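Local atomic coordinates of D-alanyl-lipoteichoic acid synthetase (Streptococcus pneumoniae, PDB entry 3BMA), a protein that probably takes part in attaching D-alanine to lipoteichoic acid at the cell membrane, as a DltD-family protein with an SGNH-hydrolase-type fold. Residues D24-R29 with Q122-G127; S30-A35 with Y74-G79; D128-F133 with V157-L162. The protein carries 1 engineered substitution. One frame throughout, in Å; residues are numbered along the deposited sequence.

Contact 1: residues D24-R29 with Q122-G127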
loop_
_atom_site.group_PDB
_atom_site.type_symbol
_atom_site.label_atom_id
_atom_site.label_comp_id
_atom_site.label_asym_id
_atom_site.label_seq_id
_atom_site.Cartn_x
_atom_site.Cartn_y
_atom_site.Cartn_z
ATOM N N ASP C 24 31.110 6.868 9.795
ATOM C CA ASP C 24 30.109 5.983 10.397
ATOM C C ASP C 24 29.541 6.486 11.723
ATOM O O ASP C 24 28.329 6.492 11.903
ATOM C CB ASP C 24 30.670 4.566 10.571
ATOM C CG ASP C 24 30.654 3.757 9.276
ATOM O OD1 ASP C 24 30.944 2.542 9.343
ATOM O OD2 ASP C 24 30.352 4.319 8.199
ATOM N N SER C 25 30.408 6.929 12.634
ATOM C CA SER C 25 29.967 7.438 13.939
ATOM C C SER C 25 29.061 8.665 13.804
ATOM O O SER C 25 28.217 8.917 14.663
ATOM C CB SER C 25 31.164 7.742 14.853
ATOM O OG SER C 25 31.927 8.838 14.377
ATOM N N PHE C 26 29.233 9.402 12.710
ATOM C CA PHE C 26 28.409 10.562 12.413
ATOM C C PHE C 26 27.114 10.245 11.650
ATOM O O PHE C 26 26.034 10.622 12.109
ATOM C CB PHE C 26 29.222 11.625 11.663
ATOM C CG PHE C 26 28.468 12.902 11.421
ATOM C CD1 PHE C 26 28.368 13.859 12.420
ATOM C CD2 PHE C 26 27.849 13.146 10.196
ATOM C CE1 PHE C 26 27.668 15.036 12.205
ATOM C CE2 PHE C 26 27.142 14.321 9.975
ATOM C CZ PHE C 26 27.056 15.269 10.983
ATOM N N LYS C 27 27.218 9.574 10.497
ATOM C CA LYS C 27 26.059 9.375 9.615
ATOM C C LYS C 27 25.120 8.238 10.041
ATOM O O LYS C 27 23.919 8.294 9.788
ATOM C CB LYS C 27 26.480 9.247 8.139
ATOM C CG LYS C 27 27.078 7.914 7.719
ATOM C CD LYS C 27 27.234 7.839 6.208
ATOM C CE LYS C 27 27.533 6.418 5.740
ATOM N NZ LYS C 27 28.852 5.902 6.218
ATOM N N GLU C 28 25.667 7.212 10.685
ATOM C CA GLU C 28 24.861 6.065 11.085
ATOM C C GLU C 28 24.024 6.338 12.326
ATOM O O GLU C 28 24.452 7.028 13.252
ATOM C CB GLU C 28 25.718 4.808 11.275
ATOM C CG GLU C 28 25.584 3.751 10.172
ATOM C CD GLU C 28 26.186 4.170 8.842
ATOM O OE1 GLU C 28 25.522 3.967 7.803
ATOM O OE2 GLU C 28 27.321 4.692 8.833
ATOM N N ARG C 29 22.818 5.783 12.300
ATOM C CA ARG C 29 21.849 5.917 13.375
ATOM C C ARG C 29 22.278 5.150 14.624
ATOM O O ARG C 29 22.268 5.692 15.724
ATOM C CB ARG C 29 20.503 5.389 12.883
ATOM C CG ARG C 29 19.362 5.516 13.853
ATOM C CD ARG C 29 18.143 4.839 13.282
ATOM N NE ARG C 29 16.917 5.455 13.771
ATOM C CZ ARG C 29 16.297 6.474 13.185
ATOM N NH1 ARG C 29 15.187 6.953 13.723
ATOM N NH2 ARG C 29 16.773 7.012 12.067
ATOM N N GLN C 122 28.047 14.914 0.696
ATOM C CA GLN C 122 27.656 13.619 0.128
ATOM C C GLN C 122 28.056 12.426 0.987
ATOM O O GLN C 122 27.370 11.400 1.003
ATOM C CB GLN C 122 28.309 13.443 -1.244
ATOM C CG GLN C 122 27.694 14.252 -2.361
ATOM C CD GLN C 122 28.545 14.282 -3.619
ATOM O OE1 GLN C 122 28.098 14.753 -4.665
ATOM N NE2 GLN C 122 29.773 13.779 -3.527
ATOM N N GLN C 123 29.176 12.574 1.688
ATOM C CA GLN C 123 29.728 11.514 2.507
ATOM C C GLN C 123 28.938 11.276 3.790
ATOM O O GLN C 123 28.915 10.155 4.300
ATOM C CB GLN C 123 31.192 11.814 2.831
ATOM C CG GLN C 123 32.079 11.949 1.596
ATOM C CD GLN C 123 33.532 12.238 1.941
ATOM O OE1 GLN C 123 34.156 11.517 2.725
ATOM N NE2 GLN C 123 34.080 13.295 1.350
ATOM N N TYR C 124 28.279 12.316 4.299
ATOM C CA TYR C 124 27.656 12.247 5.624
ATOM C C TYR C 124 26.124 12.188 5.579
ATOM O O TYR C 124 25.470 12.030 6.611
ATOM C CB TYR C 124 28.145 13.400 6.519
ATOM C CG TYR C 124 29.626 13.725 6.381
ATOM C CD1 TYR C 124 30.604 12.742 6.556
ATOM C CD2 TYR C 124 30.046 15.023 6.090
ATOM C CE1 TYR C 124 31.954 13.038 6.418
ATOM C CE2 TYR C 124 31.396 15.332 5.960
ATOM C CZ TYR C 124 32.344 14.335 6.121
ATOM O OH TYR C 124 33.685 14.633 5.994
ATOM N N PHE C 125 25.562 12.307 4.380
ATOM C CA PHE C 125 24.124 12.189 4.176
ATOM C C PHE C 125 23.805 10.805 3.609
ATOM O O PHE C 125 24.249 10.459 2.509
ATOM C CB PHE C 125 23.640 13.296 3.234
ATOM C CG PHE C 125 22.143 13.353 3.060
ATOM C CD1 PHE C 125 21.334 13.908 4.042
ATOM C CD2 PHE C 125 21.548 12.874 1.904
ATOM C CE1 PHE C 125 19.958 13.970 3.884
ATOM C CE2 PHE C 125 20.170 12.935 1.730
ATOM C CZ PHE C 125 19.372 13.482 2.724
ATOM N N ASN C 126 23.060 10.006 4.372
ATOM C CA ASN C 126 22.590 8.708 3.890
ATOM C C ASN C 126 21.080 8.708 3.635
ATOM O O ASN C 126 20.419 9.721 3.859
ATOM C CB ASN C 126 23.016 7.565 4.834
ATOM C CG ASN C 126 22.414 7.675 6.231
ATOM O OD1 ASN C 126 21.515 8.477 6.488
ATOM N ND2 ASN C 126 22.907 6.845 7.143
ATOM N N GLY C 127 20.553 7.569 3.185
ATOM C CA GLY C 127 19.118 7.395 2.945
ATOM C C GLY C 127 18.250 7.357 4.186
ATOM O O GLY C 127 17.055 7.651 4.127
HETATM O O HOH W 1 21.561 5.157 9.627
#

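Contact 2: residues S30-A35 with Y74-G79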
loop_
_atom_site.group_PDB
_atom_site.type_symbol
_atom_site.label_atom_id
_atom_site.label_comp_id
_atom_site.label_asym_id
_atom_site.label_seq_id
_atom_site.Cartn_x
_atom_site.Cartn_y
_atom_site.Cartn_z
ATOM N N SER C 30 22.658 3.887 14.427
ATOM C CA SER C 30 22.921 2.935 15.511
ATOM C C SER C 30 23.850 3.399 16.628
ATOM O O SER C 30 23.433 3.444 17.781
ATOM C CB SER C 30 23.406 1.597 14.950
ATOM O OG SER C 30 23.501 0.622 15.977
ATOM N N GLN C 31 25.089 3.744 16.280
ATOM C CA GLN C 31 26.122 4.082 17.267
ATOM C C GLN C 31 25.794 5.320 18.101
ATOM O O GLN C 31 25.981 5.309 19.320
ATOM C CB GLN C 31 27.489 4.239 16.592
ATOM C CG GLN C 31 28.050 2.953 16.001
ATOM C CD GLN C 31 29.371 3.165 15.277
ATOM O OE1 GLN C 31 29.437 3.090 14.050
ATOM N NE2 GLN C 31 30.428 3.433 16.035
ATOM N N LYS C 32 25.291 6.372 17.455
ATOM C CA LYS C 32 24.942 7.601 18.168
ATOM C C LYS C 32 23.670 7.489 19.015
ATOM O O LYS C 32 23.592 8.092 20.076
ATOM C CB LYS C 32 24.917 8.826 17.239
ATOM C CG LYS C 32 23.822 8.863 16.183
ATOM C CD LYS C 32 24.129 9.936 15.150
ATOM C CE LYS C 32 23.008 10.081 14.148
ATOM N NZ LYS C 32 23.424 10.959 13.019
ATOM N N VAL C 33 22.695 6.703 18.571
ATOM C CA VAL C 33 21.460 6.518 19.340
ATOM C C VAL C 33 21.680 5.589 20.548
ATOM O O VAL C 33 21.071 5.790 21.600
ATOM C CB VAL C 33 20.264 6.075 18.434
ATOM C CG1 VAL C 33 19.045 5.655 19.256
ATOM C CG2 VAL C 33 19.875 7.213 17.485
ATOM N N ARG C 34 22.578 4.612 20.395
ATOM C CA ARG C 34 22.919 3.662 21.460
ATOM C C ARG C 34 23.535 4.371 22.668
ATOM O O ARG C 34 23.165 4.106 23.814
ATOM C CB ARG C 34 23.893 2.616 20.912
ATOM C CG ARG C 34 24.120 1.389 21.773
ATOM C CD ARG C 34 25.055 0.436 21.040
ATOM N NE ARG C 34 25.540 -0.654 21.887
ATOM C CZ ARG C 34 25.043 -1.889 21.885
ATOM N NH1 ARG C 34 25.559 -2.809 22.688
ATOM N NH2 ARG C 34 24.031 -2.212 21.081
ATOM N N ALA C 35 24.482 5.269 22.393
ATOM C CA ALA C 35 25.183 6.020 23.436
ATOM C C ALA C 35 24.318 7.110 24.068
ATOM O O ALA C 35 24.279 7.240 25.293
ATOM C CB ALA C 35 26.467 6.610 22.888
ATOM N N TYR C 74 30.026 12.917 23.033
ATOM C CA TYR C 74 29.896 12.134 21.806
ATOM C C TYR C 74 30.226 13.065 20.652
ATOM O O TYR C 74 29.434 13.936 20.301
ATOM C CB TYR C 74 28.493 11.530 21.629
ATOM C CG TYR C 74 28.469 10.404 20.603
ATOM C CD1 TYR C 74 28.476 9.071 21.005
ATOM C CD2 TYR C 74 28.467 10.675 19.230
ATOM C CE1 TYR C 74 28.476 8.038 20.069
ATOM C CE2 TYR C 74 28.471 9.648 18.287
ATOM C CZ TYR C 74 28.473 8.333 18.714
ATOM O OH TYR C 74 28.469 7.317 17.784
ATOM N N LEU C 75 31.399 12.869 20.065
ATOM C CA LEU C 75 31.915 13.784 19.056
ATOM C C LEU C 75 31.249 13.553 17.704
ATOM O O LEU C 75 31.443 12.517 17.064
ATOM C CB LEU C 75 33.441 13.680 18.963
ATOM C CG LEU C 75 34.215 13.721 20.292
ATOM C CD1 LEU C 75 35.647 13.252 20.091
ATOM C CD2 LEU C 75 34.171 15.096 20.951
ATOM N N LEU C 76 30.448 14.530 17.293
ATOM C CA LEU C 76 29.673 14.443 16.068
ATOM C C LEU C 76 30.155 15.441 15.028
ATOM O O LEU C 76 29.708 16.590 14.994
ATOM C CB LEU C 76 28.189 14.661 16.363
ATOM C CG LEU C 76 27.480 13.559 17.148
ATOM C CD1 LEU C 76 26.278 14.120 17.879
ATOM C CD2 LEU C 76 27.076 12.410 16.233
ATOM N N GLY C 77 31.068 14.995 14.172
ATOM C CA GLY C 77 31.545 15.826 13.081
ATOM C C GLY C 77 32.728 15.274 12.320
ATOM O O GLY C 77 33.512 14.482 12.847
ATOM N N GLN C 78 32.839 15.702 11.066
ATOM C CA GLN C 78 33.977 15.395 10.207
ATOM C C GLN C 78 34.288 16.612 9.336
ATOM O O GLN C 78 33.555 17.600 9.366
ATOM C CB GLN C 78 33.666 14.179 9.329
ATOM C CG GLN C 78 33.831 12.818 9.985
ATOM C CD GLN C 78 35.281 12.478 10.235
ATOM O OE1 GLN C 78 35.987 12.021 9.339
ATOM N NE2 GLN C 78 35.736 12.706 11.458
ATOM N N GLY C 79 35.368 16.534 8.560
ATOM C CA GLY C 79 35.791 17.633 7.687
ATOM C C GLY C 79 34.743 18.052 6.674
ATOM O O GLY C 79 34.221 17.223 5.929
#

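Contact 3: residues D128-F133 with V157-L162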
loop_
_atom_site.group_PDB
_atom_site.type_symbol
_atom_site.label_atom_id
_atom_site.label_comp_id
_atom_site.label_asym_id
_atom_site.label_seq_id
_atom_site.Cartn_x
_atom_site.Cartn_y
_atom_site.Cartn_z
ATOM N N ASP C 128 18.851 6.988 5.315
ATOM C CA ASP C 128 18.152 7.000 6.600
ATOM C C ASP C 128 17.859 8.435 7.036
ATOM O O ASP C 128 16.817 8.692 7.634
ATOM C CB ASP C 128 18.956 6.241 7.666
ATOM C CG ASP C 128 18.241 6.166 9.004
ATOM O OD1 ASP C 128 16.994 6.060 9.046
ATOM O OD2 ASP C 128 18.942 6.213 10.028
ATOM N N GLN C 129 18.763 9.361 6.710
ATOM C CA GLN C 129 18.563 10.791 6.972
ATOM C C GLN C 129 17.495 11.407 6.073
ATOM O O GLN C 129 16.750 12.283 6.510
ATOM C CB GLN C 129 19.867 11.562 6.801
ATOM C CG GLN C 129 20.808 11.444 7.983
ATOM C CD GLN C 129 22.190 11.973 7.688
ATOM O OE1 GLN C 129 22.344 12.966 6.978
ATOM N NE2 GLN C 129 23.209 11.312 8.234
ATOM N N LEU C 130 17.442 10.956 4.819
ATOM C CA LEU C 130 16.426 11.396 3.865
ATOM C C LEU C 130 15.031 11.062 4.384
ATOM O O LEU C 130 14.181 11.942 4.480
ATOM C CB LEU C 130 16.640 10.724 2.505
ATOM C CG LEU C 130 16.398 11.476 1.188
ATOM C CD1 LEU C 130 16.440 10.487 0.042
ATOM C CD2 LEU C 130 15.104 12.279 1.130
ATOM N N THR C 131 14.815 9.794 4.733
ATOM C CA THR C 131 13.500 9.319 5.175
ATOM C C THR C 131 13.088 9.859 6.546
ATOM O O THR C 131 11.901 10.088 6.782
ATOM C CB THR C 131 13.398 7.778 5.152
ATOM O OG1 THR C 131 14.581 7.196 5.715
ATOM C CG2 THR C 131 13.207 7.272 3.734
ATOM N N SER C 132 14.073 10.066 7.428
ATOM C CA SER C 132 13.864 10.713 8.733
ATOM C C SER C 132 13.436 12.165 8.582
ATOM O O SER C 132 12.590 12.653 9.339
ATOM C CB SER C 132 15.141 10.676 9.570
ATOM O OG SER C 132 15.525 9.346 9.846
ATOM N N PHE C 133 14.038 12.849 7.611
ATOM C CA PHE C 133 13.662 14.216 7.268
ATOM C C PHE C 133 12.213 14.289 6.788
ATOM O O PHE C 133 11.451 15.124 7.263
ATOM C CB PHE C 133 14.623 14.800 6.223
ATOM C CG PHE C 133 14.136 16.074 5.582
ATOM C CD1 PHE C 133 13.794 16.098 4.231
ATOM C CD2 PHE C 133 14.027 17.251 6.322
ATOM C CE1 PHE C 133 13.344 17.266 3.635
ATOM C CE2 PHE C 133 13.577 18.426 5.730
ATOM C CZ PHE C 133 13.235 18.433 4.386
ATOM N N VAL C 157 17.807 13.516 -6.705
ATOM C CA VAL C 157 17.756 12.846 -5.402
ATOM C C VAL C 157 16.753 11.679 -5.413
ATOM O O VAL C 157 15.840 11.642 -6.242
ATOM C CB VAL C 157 17.444 13.887 -4.258
ATOM C CG1 VAL C 157 15.989 14.380 -4.301
ATOM C CG2 VAL C 157 17.814 13.357 -2.877
ATOM N N ALA C 158 16.956 10.714 -4.518
ATOM C CA ALA C 158 15.976 9.666 -4.263
ATOM C C ALA C 158 14.726 10.290 -3.653
ATOM O O ALA C 158 14.826 11.223 -2.850
ATOM C CB ALA C 158 16.555 8.612 -3.335
ATOM N N MET C 159 13.564 9.775 -4.055
ATOM C CA MET C 159 12.248 10.334 -3.701
ATOM C C MET C 159 12.130 11.822 -4.060
ATOM O O MET C 159 11.659 12.637 -3.260
ATOM C CB MET C 159 11.895 10.059 -2.232
ATOM C CG MET C 159 11.623 8.590 -1.943
ATOM S SD MET C 159 11.630 8.222 -0.188
ATOM C CE MET C 159 13.368 8.386 0.173
ATOM N N LYS C 160 12.564 12.138 -5.280
ATOM C CA LYS C 160 12.570 13.490 -5.843
ATOM C C LYS C 160 11.187 14.146 -5.848
ATOM O O LYS C 160 11.074 15.350 -5.623
ATOM C CB LYS C 160 13.145 13.440 -7.265
ATOM C CG LYS C 160 13.495 14.788 -7.886
ATOM C CD LYS C 160 14.180 14.596 -9.233
ATOM C CE LYS C 160 14.071 15.837 -10.108
ATOM N NZ LYS C 160 14.762 15.656 -11.416
ATOM N N ASP C 161 10.146 13.345 -6.082
ATOM C CA ASP C 161 8.757 13.819 -6.096
ATOM C C ASP C 161 8.308 14.379 -4.739
ATOM O O ASP C 161 7.554 15.354 -4.678
ATOM C CB ASP C 161 7.809 12.696 -6.555
ATOM C CG ASP C 161 7.834 11.478 -5.623
ATOM O OD1 ASP C 161 6.799 11.205 -4.977
ATOM O OD2 ASP C 161 8.884 10.803 -5.523
ATOM N N LEU C 162 8.799 13.765 -3.665
ATOM C CA LEU C 162 8.415 14.116 -2.304
ATOM C C LEU C 162 9.171 15.348 -1.819
ATOM O O LEU C 162 8.606 16.196 -1.130
ATOM C CB LEU C 162 8.647 12.927 -1.363
ATOM C CG LEU C 162 7.818 11.668 -1.648
ATOM C CD1 LEU C 162 8.359 10.460 -0.902
ATOM C CD2 LEU C 162 6.367 11.885 -1.304
#

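Contact 1: residues D24-R29 with Q122-G127
Lys27 and Phe26, at the C-terminal end of helix 23-27, pack against Tyr124 and Asn126 where helix 118-124 gives way to helix 127-136: two helix ends meeting, with Asn126 as N-cap of the next helix. The apolar share is small. The Phe26 ring lies with CD2 3.7 Å from Tyr124 CB, and the two ring planes are inclined at 79°, their centroids 5.9 Å apart. Tyr124 OH is held beyond the contact, by Gly79 O.

Lys27 lays its methylenes on the opposing backbone. Lys27 CB rests 3.3 Å from Tyr124 O, and farther out Lys27 CD comes to 3.4 Å from Gln123 O. In the conformer given, one of two modelled, a bend at the last torsion (chi4 -65°) then turns the ammonium back to its own segment, into a salt-bridge network with Asp24 and Glu28; its bonds to Asp24 OD2 and Glu28 OE2 are both weak.

Asn126 divides its amide: OD1 caps Gln129 N, while ND2 faces the first segment. A water bridges the polar side, accepting from Arg29 N at 3.0 Å and from Asn126 ND2 at 3.3 Å.

Contact 2: residues S30-A35 with Y74-G79
Tyr74 reaches from strand 72-76 onto helix 29-36, and its ring carries most of the contact. From CB, with CG anti to the backbone N (chi1 -163°), the side chain runs out to the helix. Ala35 comes up obliquely to the ring, its CB 3.7 Å from Tyr74 CD1 and equally near CE1. Tyr74 CE1 also passes Gln31 O at 3.8 Å. Across the ring, Tyr74 CE2 is 3.8 Å from Lys32 CB. At the head of the ring, Tyr74 CZ sits 3.6 Å from Lys32 CA, again an oblique approach, and the hydroxyl oxygen Tyr74 OH ends on the helix backbone, 3.4 Å from Gln31 C. It is also near Lys32 N, but the angle is too poor for a hydrogen bond.

Beside the ring, the extended Lys32 chain crosses Leu76 at about a right angle, Lys32 CD to Leu76 CD2 4.0 Å. Its ammonium goes on to Phe26 O, Gln92 OE1 and Gly89 O, three neutral oxygens that accept its hydrogen bonds.

Strand 72-76 hydrogen-bonds to strand 43-47 at one border of the parallel five-stranded sheet. A helix running roughly antiparallel to such a strand, at 146° for these short segments, is the layering of an alpha/beta fold, consistent with the SGNH-hydrolase clan.

Contact 3: residues D128-F133 with V157-L162
Leu130 on helix 127-136 pushes CD1 into the turn that leads to helix 160-167, a helix-to-loop join in the helical part of the chain. Apolar contacts make up most of the interface. That one methyl touches three residues in succession: Val157 CG2 is 4.3 Å from Leu130 CD1, Ala158 CB 3.9 Å and Met159 CE 3.7 Å. The leucine and methionine side chains lie alongside each other, pointing opposite ways. The methionine bends at its thioether (chi3 -71°), which brings CE between Leu130 and the next residue of the helix, where Met159 CE also lies 3.7 Å from Thr131 CG2.

The closest approach across the contact is a carbonyl against a methyl, Ala158 O 3.4 Å from Leu130 CD1. Other polar atoms find partners within or beyond the segments. Asp128 O accepts twice, from Ser132 N and, at 2.6 Å, from Ser132 OG; the two donors approach opposite faces of the carbonyl plane. Thr131 OG1 is bonded to Asn187 ND2 and Gly127 O, while its methyl meets Met159.

Phe186 and Phe194 of a second subunit pack onto the same side chains. With no hydrogen bond or salt bridge between the segments, the pair is held by van der Waals contact, and this apolar patch continues into the subunit interface.

Contacts 2 and 3 are both buried, but in different settings: the centre of contact 2 lies about 11 Å from the centre of the chain, against the sheet, whereas that of contact 3 lies about 23 Å from it and is covered partly by other subunits. Contact 1, partly buried, sits between them and is the most polar, with charges and a bridging water. It joins both neighbours. Helices 23-27 and 29-36 follow one another in the chain, and Phe26 packs on Gly77 of contact 2. On the other side, helix 118-124 is followed by helix 127-136, where Gln129 NE2 reaches Tyr124 O and, in the conformer given, Arg29 makes a salt bridge to Asp128. Contacts 2 and 3 do not touch.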